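Local coordinates for Lin0431 protein (Listeria innocua, PDB 3LD7) that is of unknown function but forms a small, mostly beta domain of the NusG domain II family, at residues M45-G49 against E50-I54. Numbering follows the deposited sequence.
Sequences MEVDG and ERIRI
E46 and R53 lie side by side on one face of a beta hairpin with a two-residue turn, joining strand 42-48 to strand 51-57. Their backbones form a hydrogen-bonded antiparallel pair, with E46 N to R53 O and R53 N to E46 O both 2.9 Å. The E46 side chain can be followed outward. E46 CB lies 4.1 Å from R53 O. CG stands anti to the backbone N (chi1 -177°), and the extended chain carries CD alongside the arginine. E46 OE1 then takes two bonds, from R53 NE and R53 NH2, each 2.8 Å long. NH2 arrives on the syn side of OE1, whereas NE comes from above the carboxylate plane. OE1 itself lies at the guanidinium edge, with the two planes 49° apart. D48 and R51 also run alongside each other, but their salt bridge is long, D48 OD2 to R51 NH2 3.7 Å. W69 touches E46, D48 and R53 on this face and makes a cation-pi contact with R51. M45, V47, I52 and I54 form the other, apolar face. Selenomethionine M45 bends back to bring M45 CE 3.7 Å from I54 CG1, and V47 CG2 meets I52 CG1 at 3.8 Å. V86 touches M45 and I88 touches I52, both from strand 84-90. A type II' turn at G49-E50 closes the hairpin, with G49 at positive phi. The double grip on one oxygen should limit rotation of the R53 guanidinium and balance the charge of buried E46.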
loop_
_atom_site.group_PDB
_atom_site.type_symbol
_atom_site.label_atom_id
_atom_site.label_comp_id
_atom_site.label_asym_id
_atom_site.label_seq_id
_atom_site.Cartn_x
_atom_site.Cartn_y
_atom_site.Cartn_z
HETATM N N MSE A 45 1.352 3.286 5.799
HETATM C CA MSE A 45 0.500 3.273 4.621
HETATM C C MSE A 45 -0.492 4.410 4.699
HETATM O O MSE A 45 -0.970 4.748 5.784
HETATM C CB MSE A 45 -0.286 1.950 4.581
HETATM C CG MSE A 45 0.604 0.712 4.727
HETATM SE SE MSE A 45 2.061 0.596 3.448
HETATM C CE MSE A 45 1.006 0.839 1.793
ATOM N N GLU A 46 -0.831 4.967 3.543
ATOM C CA GLU A 46 -1.758 6.085 3.491
ATOM C C GLU A 46 -2.712 5.883 2.342
ATOM O O GLU A 46 -2.293 5.667 1.204
ATOM C CB GLU A 46 -1.000 7.417 3.322
ATOM C CG GLU A 46 -1.921 8.627 3.328
ATOM C CD GLU A 46 -1.169 9.941 3.127
ATOM O OE1 GLU A 46 0.058 9.900 2.884
ATOM O OE2 GLU A 46 -1.800 11.012 3.225
ATOM N N VAL A 47 -4.003 5.979 2.643
ATOM C CA VAL A 47 -5.025 6.015 1.621
ATOM C C VAL A 47 -5.638 7.397 1.679
ATOM O O VAL A 47 -6.083 7.839 2.729
ATOM C CB VAL A 47 -6.096 4.937 1.866
ATOM C CG1 VAL A 47 -7.193 5.034 0.828
ATOM C CG2 VAL A 47 -5.431 3.554 1.820
ATOM N N ASP A 48 -5.607 8.107 0.563
ATOM C CA ASP A 48 -6.184 9.434 0.501
ATOM C C ASP A 48 -7.096 9.473 -0.704
ATOM O O ASP A 48 -6.636 9.333 -1.838
ATOM C CB ASP A 48 -5.078 10.489 0.380
ATOM C CG ASP A 48 -5.615 11.897 0.504
ATOM O OD1 ASP A 48 -5.877 12.347 1.639
ATOM O OD2 ASP A 48 -5.769 12.554 -0.540
ATOM N N GLY A 49 -8.399 9.643 -0.478
ATOM C CA GLY A 49 -9.332 9.522 -1.574
ATOM C C GLY A 49 -9.175 8.149 -2.181
ATOM O O GLY A 49 -9.199 7.137 -1.458
ATOM N N GLU A 50 -9.018 8.104 -3.508
ATOM C CA GLU A 50 -8.966 6.818 -4.214
ATOM C C GLU A 50 -7.551 6.359 -4.505
ATOM O O GLU A 50 -7.344 5.526 -5.382
ATOM C CB GLU A 50 -9.800 6.878 -5.498
ATOM C CG GLU A 50 -11.193 7.399 -5.196
ATOM C CD GLU A 50 -12.213 7.173 -6.299
ATOM O OE1 GLU A 50 -11.824 6.830 -7.450
ATOM O OE2 GLU A 50 -13.422 7.368 -6.002
ATOM N N ARG A 51 -6.574 6.927 -3.801
ATOM C CA ARG A 51 -5.158 6.601 -4.046
ATOM C C ARG A 51 -4.508 6.022 -2.800
ATOM O O ARG A 51 -4.930 6.303 -1.652
ATOM C CB ARG A 51 -4.363 7.867 -4.427
ATOM C CG ARG A 51 -4.886 8.708 -5.547
ATOM C CD ARG A 51 -3.965 9.936 -5.729
ATOM N NE ARG A 51 -3.982 10.805 -4.544
ATOM C CZ ARG A 51 -3.136 11.812 -4.333
ATOM N NH1 ARG A 51 -2.194 12.086 -5.222
ATOM N NH2 ARG A 51 -3.234 12.545 -3.224
ATOM N N ILE A 52 -3.462 5.234 -3.002
ATOM C CA ILE A 52 -2.732 4.659 -1.883
ATOM C C ILE A 52 -1.229 4.817 -2.100
ATOM O O ILE A 52 -0.757 4.807 -3.243
ATOM C CB ILE A 52 -3.113 3.169 -1.692
ATOM C CG1 ILE A 52 -2.482 2.594 -0.419
ATOM C CG2 ILE A 52 -2.802 2.348 -2.951
ATOM C CD1 ILE A 52 -3.004 1.193 -0.077
ATOM N N ARG A 53 -0.483 4.978 -1.014
ATOM C CA ARG A 53 0.977 4.986 -1.094
ATOM C C ARG A 53 1.577 4.489 0.195
ATOM O O ARG A 53 0.894 4.415 1.227
ATOM C CB ARG A 53 1.526 6.398 -1.339
ATOM C CG ARG A 53 1.374 7.356 -0.153
ATOM C CD ARG A 53 2.047 8.696 -0.408
ATOM N NE ARG A 53 1.727 9.656 0.636
ATOM C CZ ARG A 53 2.068 10.938 0.596
ATOM N NH1 ARG A 53 2.801 11.414 -0.417
ATOM N NH2 ARG A 53 1.676 11.744 1.568
ATOM N N ILE A 54 2.869 4.172 0.138
ATOM C CA ILE A 54 3.657 4.112 1.359
ATOM C C ILE A 54 4.114 5.535 1.634
ATOM O O ILE A 54 4.897 6.111 0.868
ATOM C CB ILE A 54 4.866 3.197 1.273
ATOM C CG1 ILE A 54 4.472 1.770 0.856
ATOM C CG2 ILE A 54 5.615 3.208 2.623
ATOM C CD1 ILE A 54 5.707 0.910 0.486
#